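Local coordinates for WbmS, polysaccharide deacetylase involved in O-antigen biosynthesis (Bordetella bronchiseptica, PDB 3HFT), which probably removes acetyl groups from a polysaccharide with the aid of a bound zinc ion during O-antigen biosynthesis, at residues Trp69-Ser74 with Phe87-His92; Leu41-Asp46 with Leu205-Ile210; Phe51-Thr56 with Thr75-Asn80. One frame throughout, in Å; residues are numbered along the deposited sequence.

Interaction 1. Residues Trp69-Ser74 with Phe87-His92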
loop_
_atom_site.group_PDB
_atom_site.type_symbol
_atom_site.label_atom_id
_atom_site.label_comp_id
_atom_site.label_asym_id
_atom_site.label_seq_id
_atom_site.Cartn_x
_atom_site.Cartn_y
_atom_site.Cartn_z
ATOM N N TRP A 69 2.847 13.561 14.490
ATOM C CA TRP A 69 4.232 13.835 14.051
ATOM C C TRP A 69 4.978 12.534 14.020
ATOM O O TRP A 69 5.041 11.839 15.047
ATOM C CB TRP A 69 4.931 14.798 15.051
ATOM C CG TRP A 69 4.186 16.106 15.216
ATOM C CD1 TRP A 69 3.048 16.296 15.924
ATOM C CD2 TRP A 69 4.481 17.364 14.594
ATOM N NE1 TRP A 69 2.643 17.593 15.843
ATOM C CE2 TRP A 69 3.498 18.274 15.021
ATOM C CE3 TRP A 69 5.515 17.823 13.778
ATOM C CZ2 TRP A 69 3.468 19.601 14.598
ATOM C CZ3 TRP A 69 5.493 19.149 13.351
ATOM C CH2 TRP A 69 4.480 20.029 13.785
ATOM N N PHE A 70 5.548 12.188 12.875
ATOM C CA PHE A 70 6.283 10.925 12.773
ATOM C C PHE A 70 7.790 11.172 12.890
ATOM O O PHE A 70 8.391 11.794 12.024
ATOM C CB PHE A 70 5.893 10.181 11.504
ATOM C CG PHE A 70 4.471 9.740 11.490
ATOM C CD1 PHE A 70 4.041 8.678 12.289
ATOM C CD2 PHE A 70 3.555 10.338 10.649
ATOM C CE1 PHE A 70 2.743 8.278 12.250
ATOM C CE2 PHE A 70 2.254 9.909 10.622
ATOM C CZ PHE A 70 1.848 8.895 11.435
ATOM N N ALA A 71 8.376 10.700 13.998
ATOM C CA ALA A 71 9.773 11.029 14.335
ATOM C C ALA A 71 10.788 10.142 13.633
ATOM O O ALA A 71 10.627 8.905 13.553
ATOM C CB ALA A 71 9.985 10.937 15.870
ATOM N N THR A 72 11.840 10.777 13.138
ATOM C CA THR A 72 12.928 10.096 12.458
ATOM C C THR A 72 14.159 9.930 13.332
ATOM O O THR A 72 14.940 9.010 13.149
ATOM C CB THR A 72 13.360 10.868 11.183
ATOM O OG1 THR A 72 13.434 12.282 11.455
ATOM C CG2 THR A 72 12.383 10.619 10.034
ATOM N N HIS A 73 14.330 10.832 14.279
ATOM C CA HIS A 73 15.590 10.916 15.000
ATOM C C HIS A 73 15.388 11.589 16.336
ATOM O O HIS A 73 14.335 12.158 16.613
ATOM C CB HIS A 73 16.575 11.687 14.143
ATOM C CG HIS A 73 16.212 13.122 13.974
ATOM N ND1 HIS A 73 15.309 13.554 13.020
ATOM C CD2 HIS A 73 16.606 14.227 14.652
ATOM C CE1 HIS A 73 15.188 14.867 13.108
ATOM N NE2 HIS A 73 15.938 15.296 14.108
ATOM N N SER A 74 16.398 11.498 17.184
ATOM C CA SER A 74 16.284 12.042 18.496
ATOM C C SER A 74 16.578 13.542 18.452
ATOM O O SER A 74 17.566 13.962 17.845
ATOM C CB SER A 74 17.282 11.360 19.411
ATOM O OG SER A 74 17.159 11.916 20.682
ATOM N N PHE A 87 -1.038 17.126 20.313
ATOM C CA PHE A 87 -0.101 16.495 19.398
ATOM C C PHE A 87 0.163 15.046 19.747
ATOM O O PHE A 87 0.387 14.715 20.889
ATOM C CB PHE A 87 1.239 17.230 19.395
ATOM C CG PHE A 87 1.197 18.616 18.774
ATOM C CD1 PHE A 87 0.098 19.072 18.064
ATOM C CD2 PHE A 87 2.316 19.421 18.827
ATOM C CE1 PHE A 87 0.102 20.326 17.485
ATOM C CE2 PHE A 87 2.321 20.673 18.239
ATOM C CZ PHE A 87 1.218 21.118 17.566
ATOM N N GLU A 88 0.193 14.195 18.743
ATOM C CA GLU A 88 0.545 12.801 18.938
ATOM C C GLU A 88 1.926 12.583 18.313
ATOM O O GLU A 88 2.212 13.089 17.229
ATOM C CB GLU A 88 -0.478 11.900 18.270
ATOM C CG GLU A 88 -0.052 10.443 18.199
ATOM C CD GLU A 88 -1.091 9.552 17.535
ATOM O OE1 GLU A 88 -2.202 10.046 17.237
ATOM O OE2 GLU A 88 -0.755 8.366 17.292
ATOM N N LEU A 89 2.781 11.851 19.013
ATOM C CA LEU A 89 4.096 11.502 18.499
ATOM C C LEU A 89 4.032 10.041 18.040
ATOM O O LEU A 89 3.629 9.155 18.804
ATOM C CB LEU A 89 5.165 11.665 19.575
ATOM C CG LEU A 89 6.628 11.393 19.164
ATOM C CD1 LEU A 89 7.106 12.346 18.054
ATOM C CD2 LEU A 89 7.592 11.427 20.377
ATOM N N GLY A 90 4.412 9.814 16.788
ATOM C CA GLY A 90 4.544 8.481 16.234
ATOM C C GLY A 90 5.959 8.317 15.698
ATOM O O GLY A 90 6.837 9.177 15.931
ATOM N N VAL A 91 6.195 7.212 14.996
ATOM C CA VAL A 91 7.536 6.889 14.473
ATOM C C VAL A 91 7.586 6.817 12.958
ATOM O O VAL A 91 6.589 6.485 12.305
ATOM C CB VAL A 91 8.085 5.561 15.128
ATOM C CG1 VAL A 91 8.426 5.820 16.576
ATOM C CG2 VAL A 91 7.074 4.402 14.978
ATOM N N HIS A 92 8.766 7.151 12.433
ATOM C CA HIS A 92 9.070 7.148 11.018
ATOM C C HIS A 92 10.346 6.330 10.760
ATOM O O HIS A 92 11.410 6.873 10.460
ATOM C CB HIS A 92 9.220 8.590 10.539
ATOM C CG HIS A 92 9.004 8.784 9.070
ATOM N ND1 HIS A 92 7.825 8.467 8.434
ATOM C CD2 HIS A 92 9.802 9.345 8.126
ATOM C CE1 HIS A 92 7.919 8.790 7.153
ATOM N NE2 HIS A 92 9.111 9.317 6.942
HETATM O O HOH W 1 14.125 6.949 11.239
#
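Trp69 and Phe87 both place CG opposite their carbonyl carbon, with chi1 -57° and -69°. This brings the indole against the phenyl ring. The two residues sit on adjacent parallel strands, 67-71 and 87-91, of a beta-alpha-beta unit in which helix 77-83 makes the crossover. The rings form an edge-to-face pair with planes at 55°. The edge of Trp69 is turned to the face of Phe87, and Trp69 NE1 lies 3.4 Å from Phe87 CG, over that face but near the rim. Further along, Trp69 CZ2 reaches Phe87 CE2 at 4.0 Å. Glu88 O lies at the indole edge, in its plane.

Four backbone hydrogen bonds join the strands. Trp69 N donates to Glu88 O, Gly90 N to Trp69 O at 2.7 Å, Ala71 N to Gly90 O, and His92 N to Ala71 O. Trp69, Ala71, Leu89 and Val91 point to one face of the sheet. There Ala71 CB touches Leu89 CD1 at 3.9 Å, and helices 50-63 and 77-83 cover Trp69. Phe70 points to the other face. Its ring lies close against the backbone beside Gly90, with Phe70 CD1 3.4 Å from Val91 O.

At the C-terminal end of the strands the contact becomes part of the metal site. His92 NE2 binds zinc together with Asp46 and His127. Thr72 runs beside His92 and sets CG2 at the ring edge, 3.5 Å from His92 CD2. Thr72 OG1 is held by hydrogen bonds to His73 ND1 and to Trp47 N. One water closes this end of the pair, donating to Thr72 O at 2.9 Å and to His92 O at 2.8 Å.

Interaction 2. Residues Leu41-Asp46 with Leu205-Ile210. With EDO (1,2-ethanediol), chain F; EDO (1,2-ethanediol), chain D.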
loop_
_atom_site.group_PDB
_atom_site.type_symbol
_atom_site.label_atom_id
_atom_site.label_comp_id
_atom_site.label_asym_id
_atom_site.label_seq_id
_atom_site.Cartn_x
_atom_site.Cartn_y
_atom_site.Cartn_z
ATOM N N LEU A 41 -3.848 16.214 10.095
ATOM C CA LEU A 41 -2.575 16.754 9.630
ATOM C C LEU A 41 -1.476 15.878 10.200
ATOM O O LEU A 41 -1.434 15.612 11.430
ATOM C CB LEU A 41 -2.392 18.199 10.101
ATOM C CG LEU A 41 -3.375 19.253 9.577
ATOM C CD1 LEU A 41 -3.144 20.611 10.284
ATOM C CD2 LEU A 41 -3.250 19.390 8.081
ATOM N N THR A 42 -0.611 15.395 9.324
ATOM C CA THR A 42 0.487 14.540 9.722
ATOM C C THR A 42 1.795 15.121 9.173
ATOM O O THR A 42 1.826 15.694 8.082
ATOM C CB THR A 42 0.285 13.056 9.281
ATOM O OG1 THR A 42 0.409 12.940 7.862
ATOM C CG2 THR A 42 -1.081 12.496 9.762
ATOM N N PHE A 43 2.856 14.959 9.956
ATOM C CA PHE A 43 4.156 15.495 9.635
ATOM C C PHE A 43 5.226 14.429 9.708
ATOM O O PHE A 43 5.463 13.866 10.748
ATOM C CB PHE A 43 4.452 16.641 10.602
ATOM C CG PHE A 43 3.480 17.780 10.457
ATOM C CD1 PHE A 43 3.723 18.791 9.543
ATOM C CD2 PHE A 43 2.316 17.805 11.196
ATOM C CE1 PHE A 43 2.803 19.795 9.348
ATOM C CE2 PHE A 43 1.388 18.803 11.028
ATOM C CZ PHE A 43 1.621 19.795 10.101
ATOM N N ASP A 44 5.830 14.130 8.569
ATOM C CA ASP A 44 6.969 13.239 8.458
ATOM C C ASP A 44 8.218 14.141 8.639
ATOM O O ASP A 44 8.545 14.985 7.776
ATOM C CB ASP A 44 7.024 12.588 7.087
ATOM C CG ASP A 44 5.917 11.555 6.872
ATOM O OD1 ASP A 44 5.201 11.206 7.830
ATOM O OD2 ASP A 44 5.788 11.086 5.722
ATOM N N ILE A 45 8.861 13.995 9.774
ATOM C CA ILE A 45 9.927 14.926 10.183
ATOM C C ILE A 45 11.126 14.862 9.219
ATOM O O ILE A 45 11.719 15.876 8.911
ATOM C CB ILE A 45 10.247 14.736 11.679
ATOM C CG1 ILE A 45 9.012 15.153 12.523
ATOM C CG2 ILE A 45 11.526 15.538 12.109
ATOM C CD1 ILE A 45 9.167 14.937 14.060
ATOM N N ASP A 46 11.434 13.674 8.708
ATOM C CA ASP A 46 12.509 13.460 7.726
ATOM C C ASP A 46 13.821 14.172 8.052
ATOM O O ASP A 46 14.395 14.872 7.206
ATOM C CB ASP A 46 12.041 13.812 6.308
ATOM C CG ASP A 46 11.142 12.747 5.737
ATOM O OD1 ASP A 46 10.597 11.975 6.553
ATOM O OD2 ASP A 46 10.971 12.687 4.502
ATOM N N LEU A 205 -3.455 14.280 5.507
ATOM C CA LEU A 205 -2.478 14.984 4.674
ATOM C C LEU A 205 -1.118 14.826 5.323
ATOM O O LEU A 205 -1.019 14.771 6.559
ATOM C CB LEU A 205 -2.837 16.470 4.524
ATOM C CG LEU A 205 -4.149 16.813 3.813
ATOM C CD1 LEU A 205 -5.334 16.882 4.809
ATOM C CD2 LEU A 205 -4.062 18.135 3.084
ATOM N N ASP A 206 -0.077 14.738 4.497
ATOM C CA ASP A 206 1.290 14.575 4.958
ATOM C C ASP A 206 2.164 15.748 4.501
ATOM O O ASP A 206 2.322 15.987 3.291
ATOM C CB ASP A 206 1.855 13.283 4.399
ATOM C CG ASP A 206 3.255 12.949 4.911
ATOM O OD1 ASP A 206 3.746 13.607 5.858
ATOM O OD2 ASP A 206 3.818 11.953 4.372
ATOM N N PHE A 207 2.737 16.456 5.476
ATOM C CA PHE A 207 3.671 17.569 5.216
ATOM C C PHE A 207 5.057 17.262 5.786
ATOM O O PHE A 207 5.177 16.582 6.786
ATOM C CB PHE A 207 3.193 18.851 5.880
ATOM C CG PHE A 207 1.936 19.440 5.288
ATOM C CD1 PHE A 207 0.689 19.049 5.730
ATOM C CD2 PHE A 207 2.017 20.435 4.313
ATOM C CE1 PHE A 207 -0.470 19.642 5.191
ATOM C CE2 PHE A 207 0.876 21.005 3.764
ATOM C CZ PHE A 207 -0.367 20.595 4.201
ATOM N N HIS A 208 6.079 17.811 5.156
ATOM C CA HIS A 208 7.454 17.761 5.658
ATOM C C HIS A 208 7.864 19.162 6.112
ATOM O O HIS A 208 7.665 20.130 5.385
ATOM C CB HIS A 208 8.419 17.277 4.578
ATOM C CG HIS A 208 8.090 15.914 4.066
ATOM N ND1 HIS A 208 7.162 15.705 3.061
ATOM C CD2 HIS A 208 8.509 14.693 4.459
ATOM C CE1 HIS A 208 7.048 14.403 2.847
ATOM N NE2 HIS A 208 7.844 13.764 3.691
ATOM N N PRO A 209 8.432 19.259 7.320
ATOM C CA PRO A 209 8.945 20.515 7.852
ATOM C C PRO A 209 9.812 21.283 6.861
ATOM O O PRO A 209 9.617 22.495 6.717
ATOM C CB PRO A 209 9.720 20.067 9.085
ATOM C CG PRO A 209 8.908 18.936 9.600
ATOM C CD PRO A 209 8.466 18.193 8.334
ATOM N N ILE A 210 10.694 20.578 6.148
ATOM C CA ILE A 210 11.559 21.222 5.161
ATOM C C ILE A 210 10.728 21.930 4.089
ATOM O O ILE A 210 11.052 23.052 3.694
ATOM C CB ILE A 210 12.617 20.249 4.528
ATOM C CG1 ILE A 210 13.689 21.072 3.794
ATOM C CG2 ILE A 210 11.964 19.144 3.589
ATOM C CD1 ILE A 210 14.469 22.125 4.705
HETATM C C1 EDO F . 7.309 9.107 2.943
HETATM O O1 EDO F . 8.748 9.017 2.876
HETATM C C2 EDO F . 6.943 10.576 3.157
HETATM O O2 EDO F . 7.789 11.203 4.170
HETATM C C1 EDO D . 11.585 15.080 0.477
HETATM O O1 EDO D . 10.591 15.625 -0.394
HETATM C C2 EDO D . 11.255 15.443 1.929
HETATM O O2 EDO D . 11.855 14.508 2.843
HETATM O O HOH W 2 11.442 17.713 6.741
#
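The contact pairs two neighbouring parallel strands, 39-44 and 203-207, whose C-terminal ends lead to the zinc site. Asp46 OD1 is a zinc ligand, beside His92 and His127, an Asp-His-His set known from polysaccharide deacetylases.

Thr42 grips Leu205 O twice, through its backbone N and through OG1. Its OG1 stands between the backbone N and the carbonyl carbon (chi1 70°). From there it donates to Leu205 O at 2.7 Å, from above the carbonyl plane. Phe207 N donates to Thr42 O and Asp44 N to Phe207 O, which continues the parallel ladder. Phe43 and Phe207 lie side by side on the face they share with Leu41 and Leu205. The rings are tilted by 27° and overlap little; the two side chains come nearest at Phe43 CE1 to Phe207 CB, 3.6 Å.

On the face of Thr42, the carboxylates of Asp44 and Asp206 meet with planes 70° apart. Asp44 OD2 and Asp206 OD2 are 2.5 Å apart, and Arg125 forms a salt bridge with Asp44 OD1. His208 CD2 lies 3.2 Å from Asp46 OD2. Two 1,2-ethanediol molecules, probably from the crystallisation liquor, lie beside the zinc site. His208 NE2 donates to O2 of one at 2.6 Å, and O2 of the other donates to Asp46 OD2 at 2.6 Å.

His208 is the N-cap residue of helix 209-214, and Pro209 CD packs on Asp44 O. Helix 245-256 covers Leu41, Leu205 and Phe207, while helix 50-63 covers Phe43 and Pro209. Strand 67-71 pairs with the other edge of strand 39-44.

Interaction 3. Residues Phe51-Thr56 with Thr75-Asn80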
loop_
_atom_site.group_PDB
_atom_site.type_symbol
_atom_site.label_atom_id
_atom_site.label_comp_id
_atom_site.label_asym_id
_atom_site.label_seq_id
_atom_site.Cartn_x
_atom_site.Cartn_y
_atom_site.Cartn_z
ATOM N N PHE A 51 15.798 24.006 13.761
ATOM C CA PHE A 51 15.171 25.308 13.483
ATOM C C PHE A 51 14.026 25.139 12.482
ATOM O O PHE A 51 12.998 25.820 12.560
ATOM C CB PHE A 51 16.192 26.372 13.015
ATOM C CG PHE A 51 16.705 26.178 11.614
ATOM C CD1 PHE A 51 17.801 25.363 11.367
ATOM C CD2 PHE A 51 16.158 26.893 10.554
ATOM C CE1 PHE A 51 18.290 25.193 10.083
ATOM C CE2 PHE A 51 16.652 26.751 9.267
ATOM C CZ PHE A 51 17.713 25.893 9.023
ATOM N N VAL A 52 14.192 24.195 11.563
ATOM C CA VAL A 52 13.155 23.870 10.586
ATOM C C VAL A 52 11.961 23.198 11.275
ATOM O O VAL A 52 10.823 23.577 11.037
ATOM C CB VAL A 52 13.721 22.985 9.458
ATOM C CG1 VAL A 52 12.595 22.434 8.536
ATOM C CG2 VAL A 52 14.775 23.761 8.657
ATOM N N LEU A 53 12.216 22.210 12.133
ATOM C CA LEU A 53 11.120 21.527 12.832
ATOM C C LEU A 53 10.416 22.518 13.751
ATOM O O LEU A 53 9.185 22.560 13.793
ATOM C CB LEU A 53 11.643 20.303 13.614
ATOM C CG LEU A 53 10.625 19.556 14.482
ATOM C CD1 LEU A 53 9.404 19.120 13.676
ATOM C CD2 LEU A 53 11.302 18.355 15.126
ATOM N N GLN A 54 11.188 23.362 14.440
ATOM C CA GLN A 54 10.578 24.355 15.328
ATOM C C GLN A 54 9.619 25.286 14.604
ATOM O O GLN A 54 8.581 25.656 15.135
ATOM C CB GLN A 54 11.615 25.199 16.053
ATOM C CG GLN A 54 10.956 26.105 17.130
ATOM C CD GLN A 54 10.353 25.299 18.265
ATOM O OE1 GLN A 54 11.061 24.534 18.902
ATOM N NE2 GLN A 54 9.050 25.449 18.513
ATOM N N ASP A 55 9.958 25.672 13.383
ATOM C CA ASP A 55 9.107 26.566 12.610
ATOM C C ASP A 55 7.784 25.907 12.292
ATOM O O ASP A 55 6.724 26.544 12.368
ATOM C CB ASP A 55 9.815 26.963 11.309
ATOM C CG ASP A 55 8.867 27.630 10.298
ATOM O OD1 ASP A 55 8.581 28.823 10.455
ATOM O OD2 ASP A 55 8.404 26.960 9.363
ATOM N N THR A 56 7.828 24.620 11.931
ATOM C CA THR A 56 6.592 23.900 11.659
ATOM C C THR A 56 5.757 23.760 12.930
ATOM O O THR A 56 4.570 24.013 12.898
ATOM C CB THR A 56 6.836 22.539 11.004
ATOM O OG1 THR A 56 7.569 22.705 9.786
ATOM C CG2 THR A 56 5.499 21.897 10.646
ATOM N N THR A 75 15.707 14.330 19.085
ATOM C CA THR A 75 15.878 15.781 19.244
ATOM C C THR A 75 15.075 16.244 20.454
ATOM O O THR A 75 14.003 15.711 20.738
ATOM C CB THR A 75 15.383 16.585 18.017
ATOM O OG1 THR A 75 15.133 17.945 18.423
ATOM C CG2 THR A 75 14.094 15.988 17.430
ATOM N N PRO A 76 15.582 17.237 21.185
ATOM C CA PRO A 76 14.776 17.707 22.308
ATOM C C PRO A 76 13.390 18.241 21.910
ATOM O O PRO A 76 12.503 18.314 22.759
ATOM C CB PRO A 76 15.648 18.799 22.940
ATOM C CG PRO A 76 16.677 19.125 21.922
ATOM C CD PRO A 76 16.874 17.932 21.088
ATOM N N LEU A 77 13.180 18.550 20.629
ATOM C CA LEU A 77 11.899 19.052 20.183
ATOM C C LEU A 77 10.802 17.990 20.239
ATOM O O LEU A 77 9.623 18.325 20.271
ATOM C CB LEU A 77 12.016 19.659 18.781
ATOM C CG LEU A 77 12.917 20.893 18.662
ATOM C CD1 LEU A 77 12.916 21.450 17.251
ATOM C CD2 LEU A 77 12.492 21.924 19.630
ATOM N N LEU A 78 11.173 16.716 20.285
ATOM C CA LEU A 78 10.174 15.672 20.472
ATOM C C LEU A 78 9.442 15.869 21.803
ATOM O O LEU A 78 8.262 15.555 21.924
ATOM C CB LEU A 78 10.804 14.277 20.410
ATOM C CG LEU A 78 11.457 13.865 19.089
ATOM C CD1 LEU A 78 11.742 12.358 19.088
ATOM C CD2 LEU A 78 10.601 14.266 17.885
ATOM N N GLU A 79 10.135 16.411 22.795
ATOM C CA GLU A 79 9.512 16.684 24.091
ATOM C C GLU A 79 8.434 17.781 23.983
ATOM O O GLU A 79 7.428 17.713 24.675
ATOM C CB GLU A 79 10.590 17.019 25.140
ATOM C CG GLU A 79 10.099 17.026 26.591
ATOM C CD GLU A 79 9.302 15.772 26.985
ATOM O OE1 GLU A 79 9.670 14.652 26.561
ATOM O OE2 GLU A 79 8.303 15.913 27.727
ATOM N N ASN A 80 8.621 18.754 23.087
ATOM C CA ASN A 80 7.582 19.760 22.813
ATOM C C ASN A 80 6.309 19.080 22.305
ATOM O O ASN A 80 5.201 19.405 22.710
ATOM C CB ASN A 80 7.998 20.759 21.711
ATOM C CG ASN A 80 9.250 21.550 22.043
ATOM O OD1 ASN A 80 10.005 21.194 22.931
ATOM N ND2 ASN A 80 9.478 22.635 21.305
#
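Leu77, Leu53 and Gln54 carry this contact between two helices, 50-63 and 77-83, that pack against the same strand, 67-71, of the parallel beta-sheet. In chain order the elements run helix, strand, helix, so the contact joins successive alpha-helices of an alternating beta/alpha fold. The nearest pair of CA atoms, those of Gln54 and Leu77, is 7.3 Å apart, and side chains bridge the distance.

Leu77 has the most surface buried. It projects towards helix 50-63, where Leu77 and Leu53 pass each other head to tail. Leu53 CD2 lies 3.9 Å from Leu77 CB, and Leu53 CB lies 4.0 Å from Leu77 CD1. That same CD1 also comes up to the helix backbone, 3.8 Å from Gln54 N. Leu53 reaches further with CD2, which is 4.3 Å from Thr75 CG2. Leu53 also touches Trp69 of strand 67-71.

Gln54 starts out with CG anti to the backbone N and then bends at chi2 (66°). The bend carries its amide across Leu77 at about a right angle. Gln54 OE1 presses on Leu77 CD2 at 3.1 Å, a tight contact between an oxygen and a methyl group. The amide is tied from its nitrogen, since Gln54 NE2 is hydrogen-bonded to Asp58 OD1 one turn further along the helix. Asn80 approaches from the next turn of its own helix. Gln54 OE1 and Asn80 ND2 are 3.4 Å apart, with the amide planes at 44° to each other.

Thr75 precedes the turn into helix 77-83 and is also hydrogen-bonded to Asp50, near the start of the other helix. Its OG1 accepts a capping bond from Leu77 N at 3.0 Å, nearly straight at 168°.

Interactions 1 and 2 are parts of one parallel sheet, with centres about 10 Å apart. Strands 67-71 and 39-44 join them, and Phe70 N lies 2.7 Å from Phe43 O, a probable hydrogen bond. Both end at the zinc ion, where His92 NE2 and Asp46 OD1 are 3.1 Å apart as fellow ligands. Interaction 3 lies on the helical layer, and Leu53 is about 12 Å from the zinc by its side chain. It touches both of the others. Trp69 CZ3 meets Leu53 CD1 at 3.9 Å, and Phe43 CE1 meets Thr56 CG2 at 3.7 Å. Along the chain, interactions 1 and 3 both fall inside the loop closed by interaction 2.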